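Local coordinates for protein amino acid amide racemase (Ochrobactrum anthropi, PDB 6GIO) that binds pyridoxal-5'-phosphate and belongs to the class-III aminotransferase family of pyridoxal-phosphate-dependent enzymes, at residues C[117-122]-C[260-265]; C[125-130]-C[232-237]; C[200-205]-C[222-227]. One frame throughout, in Å; residues are numbered along the deposited sequence.

Contact 1: residues C[117-122]-C[260-265]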
loop_
_atom_site.group_PDB
_atom_site.type_symbol
_atom_site.label_atom_id
_atom_site.label_comp_id
_atom_site.label_asym_id
_atom_site.label_seq_id
_atom_site.Cartn_x
_atom_site.Cartn_y
_atom_site.Cartn_z
ATOM N N ASP C 117 9.584 -3.084 -1.899
ATOM C CA ASP C 117 9.601 -2.775 -3.322
ATOM C C ASP C 117 10.391 -1.471 -3.553
ATOM O O ASP C 117 11.249 -1.386 -4.433
ATOM C CB ASP C 117 8.185 -2.664 -3.852
ATOM C CG ASP C 117 8.143 -2.613 -5.363
ATOM O OD1 ASP C 117 9.106 -3.047 -6.027
ATOM O OD2 ASP C 117 7.149 -2.142 -5.902
ATOM N N CYS C 118 10.088 -0.479 -2.730
ATOM C CA CYS C 118 10.825 0.758 -2.688
ATOM C C CYS C 118 12.298 0.478 -2.517
ATOM O O CYS C 118 13.126 0.941 -3.312
ATOM C CB CYS C 118 10.319 1.665 -1.543
ATOM S SG CYS C 118 11.310 3.195 -1.425
ATOM N N ALA C 119 12.630 -0.298 -1.479
ATOM C CA ALA C 119 14.022 -0.564 -1.157
ATOM C C ALA C 119 14.705 -1.143 -2.372
ATOM O O ALA C 119 15.734 -0.620 -2.772
ATOM C CB ALA C 119 14.161 -1.511 0.051
ATOM N N VAL C 120 14.144 -2.194 -2.978
ATOM C CA VAL C 120 14.830 -2.802 -4.128
ATOM C C VAL C 120 14.976 -1.853 -5.321
ATOM O O VAL C 120 16.065 -1.781 -5.947
ATOM C CB VAL C 120 14.240 -4.175 -4.598
ATOM C CG1 VAL C 120 12.807 -4.069 -5.097
ATOM C CG2 VAL C 120 15.115 -4.742 -5.701
ATOM N N ARG C 121 13.922 -1.096 -5.607
ATOM C CA ARG C 121 13.963 -0.143 -6.740
ATOM C C ARG C 121 15.050 0.920 -6.516
ATOM O O ARG C 121 15.827 1.153 -7.404
ATOM C CB ARG C 121 12.610 0.553 -6.879
ATOM C CG ARG C 121 11.472 -0.350 -7.327
ATOM C CD ARG C 121 10.303 0.447 -7.862
ATOM N NE ARG C 121 10.681 1.422 -8.853
ATOM C CZ ARG C 121 10.228 2.656 -8.918
ATOM N NH1 ARG C 121 9.074 2.980 -8.362
ATOM N NH2 ARG C 121 10.953 3.571 -9.521
ATOM N N VAL C 122 15.149 1.466 -5.315
ATOM C CA VAL C 122 16.044 2.603 -5.099
ATOM C C VAL C 122 17.462 2.151 -4.830
ATOM O O VAL C 122 18.438 2.856 -5.150
ATOM C CB VAL C 122 15.511 3.537 -3.977
ATOM C CG1 VAL C 122 15.638 2.905 -2.609
ATOM C CG2 VAL C 122 16.197 4.898 -4.035
ATOM N N PRO C 260 22.966 -1.620 10.234
ATOM C CA PRO C 260 22.542 -1.632 8.850
ATOM C C PRO C 260 22.680 -0.283 8.151
ATOM O O PRO C 260 22.599 0.755 8.769
ATOM C CB PRO C 260 21.051 -2.043 8.929
ATOM C CG PRO C 260 20.629 -1.778 10.340
ATOM C CD PRO C 260 21.856 -1.851 11.187
ATOM N N ASP C 261 22.812 -0.334 6.840
ATOM C CA ASP C 261 22.667 0.821 6.023
ATOM C C ASP C 261 21.209 1.246 5.908
ATOM O O ASP C 261 20.910 2.427 5.757
ATOM C CB ASP C 261 23.240 0.450 4.657
ATOM C CG ASP C 261 24.769 0.201 4.725
ATOM O OD1 ASP C 261 25.438 1.157 5.116
ATOM O OD2 ASP C 261 25.270 -0.915 4.405
ATOM N N MET C 262 20.287 0.282 5.941
ATOM C CA MET C 262 18.907 0.586 5.627
ATOM C C MET C 262 18.050 -0.289 6.491
ATOM O O MET C 262 18.345 -1.477 6.634
ATOM C CB MET C 262 18.620 0.325 4.138
ATOM C CG MET C 262 17.158 0.548 3.696
ATOM S SD MET C 262 16.809 0.366 1.924
ATOM C CE MET C 262 17.629 1.858 1.316
ATOM N N VAL C 263 16.975 0.290 7.038
ATOM C CA VAL C 263 16.035 -0.484 7.824
ATOM C C VAL C 263 14.637 -0.297 7.267
ATOM O O VAL C 263 14.262 0.829 6.917
ATOM C CB VAL C 263 16.050 -0.086 9.318
ATOM C CG1 VAL C 263 15.112 -0.989 10.104
ATOM C CG2 VAL C 263 17.459 -0.163 9.902
ATOM N N VAL C 264 13.894 -1.400 7.171
ATOM C CA VAL C 264 12.518 -1.385 6.652
ATOM C C VAL C 264 11.574 -1.704 7.797
ATOM O O VAL C 264 11.785 -2.708 8.559
ATOM C CB VAL C 264 12.351 -2.399 5.499
ATOM C CG1 VAL C 264 10.922 -2.359 4.899
ATOM C CG2 VAL C 264 13.392 -2.142 4.418
ATOM N N PHE C 265 10.565 -0.824 7.984
ATOM C CA PHE C 265 9.598 -0.995 9.042
ATOM C C PHE C 265 8.191 -1.201 8.494
ATOM O O PHE C 265 7.870 -0.747 7.393
ATOM C CB PHE C 265 9.566 0.226 9.947
ATOM C CG PHE C 265 10.869 0.535 10.648
ATOM C CD1 PHE C 265 11.168 -0.047 11.852
ATOM C CD2 PHE C 265 11.724 1.510 10.147
ATOM C CE1 PHE C 265 12.321 0.273 12.511
ATOM C CE2 PHE C 265 12.880 1.865 10.826
ATOM C CZ PHE C 265 13.186 1.230 12.002
#
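Met262 opens strand 262-265 by sending its side chain straight at the helix, where its sulfur settles on the methyl group of Ala119, with Met262 SD 3.7 Å from Ala119 CB. The reach comes from the torsions: CG stands anti to the backbone N (chi1 177°), the next bond is also extended, and the chain bends only at its end (chi3 -71°), which swings CE off the line of approach. Leu123 of the same helix and Val284 and Met285 of helix 282-285 also pack on this side chain. Val263 faces the opposite side of the strand, and its CG1 sits 3.5 Å above the plane of the Phe265 ring, displaced toward the rim. With Val264 the strand turns a side chain to the helix again. Val264 CG2 only grazes Ala119 CB, at 4.5 Å, so one small residue receives both Met262 and Val264, and the backbones can come within 8.0 Å between Ala119 CA and Val264 CA. Val264 also touches Ala115 and Asn116, the latter a residue of the cofactor pocket. On the helix side away from the strand, Asp117 OD1 is hydrogen-bonded to Thr144 OG1 of the second subunit. A helix laid on a mixed sheet in this way is an ordinary alpha/beta layer, here in the large domain of a fold-type I pyridoxal-phosphate enzyme, with the side chain of Val264 about 6 Å from the bound pyridoxal-5'-phosphate.

Contact 2: residues C[125-130]-C[232-237]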
loop_
_atom_site.group_PDB
_atom_site.type_symbol
_atom_site.label_atom_id
_atom_site.label_comp_id
_atom_site.label_asym_id
_atom_site.label_seq_id
_atom_site.Cartn_x
_atom_site.Cartn_y
_atom_site.Cartn_z
ATOM N N ALA C 125 18.968 1.322 -8.316
ATOM C CA ALA C 125 19.124 2.552 -9.084
ATOM C C ALA C 125 20.262 3.379 -8.516
ATOM O O ALA C 125 21.084 3.836 -9.272
ATOM C CB ALA C 125 17.827 3.366 -9.116
ATOM N N ALA C 126 20.357 3.512 -7.184
ATOM C CA ALA C 126 21.358 4.421 -6.586
ATOM C C ALA C 126 22.764 3.844 -6.600
ATOM O O ALA C 126 23.768 4.579 -6.766
ATOM C CB ALA C 126 20.946 4.774 -5.163
ATOM N N THR C 127 22.850 2.530 -6.403
ATOM C CA THR C 127 24.151 1.827 -6.391
ATOM C C THR C 127 24.693 1.557 -7.781
ATOM O O THR C 127 25.918 1.378 -7.958
ATOM C CB THR C 127 24.087 0.456 -5.672
ATOM O OG1 THR C 127 23.196 -0.442 -6.353
ATOM C CG2 THR C 127 23.658 0.634 -4.192
ATOM N N LYS C 128 23.775 1.471 -8.737
ATOM C CA LYS C 128 24.061 1.045 -10.118
ATOM C C LYS C 128 24.568 -0.390 -10.171
ATOM O O LYS C 128 25.321 -0.765 -11.055
ATOM C CB LYS C 128 25.033 2.007 -10.830
ATOM C CG LYS C 128 24.447 3.398 -10.895
ATOM C CD LYS C 128 25.461 4.451 -11.283
ATOM C CE LYS C 128 24.762 5.800 -11.347
ATOM N NZ LYS C 128 25.544 6.774 -12.143
ATOM N N ARG C 129 24.131 -1.177 -9.206
ATOM C CA ARG C 129 24.375 -2.595 -9.181
ATOM C C ARG C 129 23.019 -3.321 -9.249
ATOM O O ARG C 129 22.060 -2.864 -8.716
ATOM C CB ARG C 129 25.088 -2.930 -7.891
ATOM C CG ARG C 129 26.386 -2.167 -7.647
ATOM C CD ARG C 129 26.885 -2.575 -6.294
ATOM N NE ARG C 129 28.166 -2.010 -5.918
ATOM C CZ ARG C 129 28.930 -2.480 -4.948
ATOM N NH1 ARG C 129 28.571 -3.570 -4.261
ATOM N NH2 ARG C 129 30.082 -1.883 -4.694
ATOM N N SER C 130 22.966 -4.462 -9.903
ATOM C CA SER C 130 21.711 -5.099 -10.249
ATOM C C SER C 130 21.395 -6.333 -9.428
ATOM O O SER C 130 20.246 -6.800 -9.414
ATOM C CB SER C 130 21.760 -5.470 -11.756
ATOM O OG SER C 130 22.899 -6.310 -12.032
ATOM N N GLY C 232 31.258 -3.037 -0.435
ATOM C CA GLY C 232 30.349 -1.946 -0.648
ATOM C C GLY C 232 28.893 -2.380 -0.792
ATOM O O GLY C 232 28.064 -1.567 -1.165
ATOM N N ILE C 233 28.572 -3.646 -0.524
ATOM C CA ILE C 233 27.177 -4.111 -0.610
ATOM C C ILE C 233 26.423 -3.476 0.579
ATOM O O ILE C 233 26.833 -3.584 1.745
ATOM C CB ILE C 233 27.061 -5.654 -0.567
ATOM C CG1 ILE C 233 27.777 -6.284 -1.763
ATOM C CG2 ILE C 233 25.615 -6.094 -0.587
ATOM C CD1 ILE C 233 28.117 -7.755 -1.683
ATOM N N LEU C 234 25.323 -2.803 0.301
ATOM C CA LEU C 234 24.529 -2.226 1.368
ATOM C C LEU C 234 23.721 -3.305 2.117
ATOM O O LEU C 234 23.234 -4.282 1.518
ATOM C CB LEU C 234 23.605 -1.152 0.803
ATOM C CG LEU C 234 24.300 0.036 0.133
ATOM C CD1 LEU C 234 23.291 1.019 -0.467
ATOM C CD2 LEU C 234 25.219 0.725 1.122
ATOM N N VAL C 235 23.579 -3.102 3.428
ATOM C CA VAL C 235 23.027 -4.077 4.321
ATOM C C VAL C 235 21.649 -3.585 4.779
ATOM O O VAL C 235 21.507 -2.499 5.346
ATOM C CB VAL C 235 23.993 -4.290 5.502
ATOM C CG1 VAL C 235 23.439 -5.301 6.491
ATOM C CG2 VAL C 235 25.362 -4.732 4.980
ATOM N N VAL C 236 20.637 -4.376 4.452
ATOM C CA VAL C 236 19.263 -3.976 4.626
ATOM C C VAL C 236 18.697 -4.936 5.654
ATOM O O VAL C 236 18.715 -6.129 5.430
ATOM C CB VAL C 236 18.439 -4.131 3.309
ATOM C CG1 VAL C 236 16.977 -3.719 3.515
ATOM C CG2 VAL C 236 19.040 -3.355 2.140
ATOM N N VAL C 237 18.156 -4.432 6.750
ATOM C CA VAL C 237 17.421 -5.274 7.674
ATOM C C VAL C 237 15.895 -5.018 7.574
ATOM O O VAL C 237 15.417 -3.886 7.704
ATOM C CB VAL C 237 17.897 -5.081 9.144
ATOM C CG1 VAL C 237 17.065 -5.938 10.082
ATOM C CG2 VAL C 237 19.365 -5.453 9.298
#
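The apolar part of this contact is a single methyl pair, Thr127 CG2 against Leu234 CD1 at 3.8 Å, in which the side chains run alongside one another in opposite senses and touch at their methyls. Thr127 is turned (chi1 63°) with its hydroxyl between the backbone N and the carbonyl carbon, a rotation that leaves the methyl for Leu234 and keeps the oxygen near its own chain. Leu123 adds to the apolar patch around Leu234. The polar part belongs to Arg129, whose chain runs extended from CG to NE and lays the guanidinium beside the turn that begins the second segment. The Gly232 carbonyl lies over one face of it, with Gly232 O 3.7 Å from Arg129 NH1, while Ile233 CG1 meets the edge in plane, 3.8 Å from the same nitrogen. Each segment also carries its own helix-ending motif. The side-chain hydroxyl Thr127 OG1 accepts from Arg129 N at 3.1 Å with an N-H...O angle of 152°, an ST turn where helix 112-127 ends, and is also hydrogen-bonded to Leu123 O. Gly232, with positive phi, is the C-prime residue of the Schellman motif closing helix 220-229. Arg129, just past the end of helix 112-127, bridges the start of strand 199-204 (NH1 to Val199 O) and the turn after helix 220-229 (NH2 to His231 O). Its bonds to two main-chain carbonyls fix the plane of the guanidinium, and the nearby helix C terminus, the negative end of the helix dipole, would be expected to favour its positive charge.

Contact 3: residues C[200-205]-C[222-227]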
loop_
_atom_site.group_PDB
_atom_site.type_symbol
_atom_site.label_atom_id
_atom_site.label_comp_id
_atom_site.label_asym_id
_atom_site.label_seq_id
_atom_site.Cartn_x
_atom_site.Cartn_y
_atom_site.Cartn_z
ATOM N N ALA C 200 24.018 -4.934 -5.229
ATOM C CA ALA C 200 23.513 -3.693 -4.620
ATOM C C ALA C 200 23.400 -3.819 -3.090
ATOM O O ALA C 200 23.846 -2.945 -2.329
ATOM C CB ALA C 200 22.128 -3.356 -5.177
ATOM N N ALA C 201 22.759 -4.908 -2.670
ATOM C CA ALA C 201 22.310 -5.065 -1.311
ATOM C C ALA C 201 22.103 -6.507 -0.915
ATOM O O ALA C 201 21.858 -7.363 -1.771
ATOM C CB ALA C 201 20.992 -4.346 -1.171
ATOM N N VAL C 202 22.148 -6.761 0.395
ATOM C CA VAL C 202 21.750 -8.047 0.979
ATOM C C VAL C 202 20.587 -7.726 1.852
ATOM O O VAL C 202 20.655 -6.751 2.620
ATOM C CB VAL C 202 22.879 -8.732 1.820
ATOM C CG1 VAL C 202 23.546 -7.771 2.779
ATOM C CG2 VAL C 202 22.371 -9.963 2.572
ATOM N N PHE C 203 19.528 -8.546 1.734
ATOM C CA PHE C 203 18.344 -8.405 2.565
ATOM C C PHE C 203 18.287 -9.433 3.658
ATOM O O PHE C 203 18.286 -10.658 3.381
ATOM C CB PHE C 203 17.087 -8.535 1.739
ATOM C CG PHE C 203 16.699 -7.280 1.004
ATOM C CD1 PHE C 203 17.407 -6.875 -0.112
ATOM C CD2 PHE C 203 15.571 -6.538 1.403
ATOM C CE1 PHE C 203 17.029 -5.728 -0.822
ATOM C CE2 PHE C 203 15.186 -5.415 0.710
ATOM C CZ PHE C 203 15.909 -5.000 -0.413
ATOM N N ILE C 204 18.142 -8.941 4.885
ATOM C CA ILE C 204 18.263 -9.774 6.106
ATOM C C ILE C 204 17.026 -9.642 6.975
ATOM O O ILE C 204 16.721 -8.514 7.442
ATOM C CB ILE C 204 19.452 -9.317 6.977
ATOM C CG1 ILE C 204 20.787 -9.538 6.279
ATOM C CG2 ILE C 204 19.451 -10.033 8.318
ATOM C CD1 ILE C 204 21.950 -8.839 6.984
ATOM N N GLU C 205 16.296 -10.745 7.162
ATOM C CA GLU C 205 15.396 -10.859 8.295
ATOM C C GLU C 205 16.219 -11.301 9.536
ATOM O O GLU C 205 16.870 -12.352 9.500
ATOM C CB GLU C 205 14.315 -11.929 8.048
ATOM C CG GLU C 205 13.347 -11.685 6.903
ATOM C CD GLU C 205 12.164 -12.648 6.955
ATOM O OE1 GLU C 205 11.950 -13.433 6.043
ATOM O OE2 GLU C 205 11.427 -12.633 7.930
ATOM N N GLU C 222 26.078 -11.013 11.795
ATOM C CA GLU C 222 27.183 -10.034 11.842
ATOM C C GLU C 222 28.300 -10.397 10.888
ATOM O O GLU C 222 28.917 -9.516 10.278
ATOM C CB GLU C 222 27.760 -9.855 13.262
ATOM C CG GLU C 222 28.809 -8.732 13.322
ATOM C CD GLU C 222 29.250 -8.352 14.732
ATOM O OE1 GLU C 222 28.822 -8.977 15.706
ATOM O OE2 GLU C 222 30.052 -7.413 14.876
ATOM N N ALA C 223 28.593 -11.689 10.775
ATOM C CA ALA C 223 29.631 -12.135 9.847
ATOM C C ALA C 223 29.171 -11.947 8.380
ATOM O O ALA C 223 29.968 -11.617 7.504
ATOM C CB ALA C 223 30.017 -13.582 10.122
ATOM N N LEU C 224 27.876 -12.169 8.132
ATOM C CA LEU C 224 27.285 -11.937 6.822
ATOM C C LEU C 224 27.354 -10.473 6.428
ATOM O O LEU C 224 27.650 -10.151 5.293
ATOM C CB LEU C 224 25.802 -12.326 6.843
ATOM C CG LEU C 224 25.020 -12.029 5.588
ATOM C CD1 LEU C 224 25.596 -12.749 4.400
ATOM C CD2 LEU C 224 23.566 -12.465 5.796
ATOM N N GLN C 225 27.009 -9.606 7.369
ATOM C CA GLN C 225 27.069 -8.164 7.172
ATOM C C GLN C 225 28.491 -7.798 6.722
ATOM O O GLN C 225 28.679 -7.179 5.675
ATOM C CB GLN C 225 26.701 -7.444 8.464
ATOM C CG GLN C 225 26.979 -5.951 8.490
ATOM C CD GLN C 225 26.867 -5.387 9.876
ATOM O OE1 GLN C 225 25.837 -4.828 10.239
ATOM N NE2 GLN C 225 27.926 -5.561 10.682
ATOM N N ASP C 226 29.460 -8.262 7.487
ATOM C CA ASP C 226 30.877 -7.911 7.276
ATOM C C ASP C 226 31.415 -8.421 5.925
ATOM O O ASP C 226 32.148 -7.686 5.258
ATOM C CB ASP C 226 31.749 -8.451 8.428
ATOM C CG ASP C 226 31.507 -7.723 9.756
ATOM O OD1 ASP C 226 30.732 -6.756 9.817
ATOM O OD2 ASP C 226 32.084 -8.143 10.774
ATOM N N ARG C 227 31.055 -9.660 5.538
ATOM C CA ARG C 227 31.383 -10.237 4.212
ATOM C C ARG C 227 30.874 -9.389 3.033
ATOM O O ARG C 227 31.543 -9.274 2.014
ATOM C CB ARG C 227 30.767 -11.642 4.026
ATOM C CG ARG C 227 31.336 -12.791 4.846
ATOM C CD ARG C 227 32.743 -13.194 4.449
ATOM N NE ARG C 227 32.975 -14.641 4.570
ATOM C CZ ARG C 227 33.209 -15.281 5.710
ATOM N NH1 ARG C 227 33.434 -16.578 5.678
ATOM N NH2 ARG C 227 33.200 -14.642 6.877
#
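Val202 is the first residue of 200-205 to meet 222-227, and it does so with one branch: Val202 CG2 lies 4.3 Å from Leu224 CD2. Phe203 points to the other side of the sheet, where its ring packs on Asn116 and Leu123 of helix 112-127 and meets the ring of His140 with the planes at about 60°. Ile204 returns to the face of helix 220-229. Ile204 and Leu224 meet tip to tip, the single methyl Leu224 CD2 lying 4.1 Å from both Ile204 CG1 and Ile204 CD1. Leu224 CG stands anti to the backbone N (chi1 175°), which carries the leucine out from the helix and lets CD2 fit against Val202 and Ile204 together. The distances are those of relaxed van der Waals packing. Beside it, Gln225 NE2 donates to Asp226 OD1, which lies close to the amide plane, in a bond 3.2 Å long and almost straight; at the acceptor it arrives on the syn side, tilted 29° from the carboxylate plane. Gln225 OE1 accepts from Glu259 N. Glu205, where the strand has ended, touches pyridoxal-5'-phosphate, and its carboxylate is tied to Tyr139 N through OE1 and to Ser209 OG through OE2. The helix and strand belong to a beta-alpha-beta crossover leading to the adjacent parallel strand 234-238. Within that unit the helix lies on one face of the sheet, touching Phe135 of strand 131-135 through Leu224 and Val235 of strand 234-238 through Gln225, while helix 112-127 covers the other face.

In the fold
From the N terminus, helix 112-127 comes first and supplies one side of both contact 1 and contact 2. The chain then passes through strands 131-135 and 164-167 to strand 199-204, and contact 3 closes the shortest loop, on the following helix 220-229. Strand 234-238 next returns to the end of helix 112-127, closing contact 2 around contact 3. Strand 262-265 closes contact 1 around both, so the three loops nest without crossing. Strands 199-204, 234-238 and 262-265 are consecutive parallel neighbours in one sheet, and Phe203 links the layers by packing its CZ 3.9 Å from Ala119 CB.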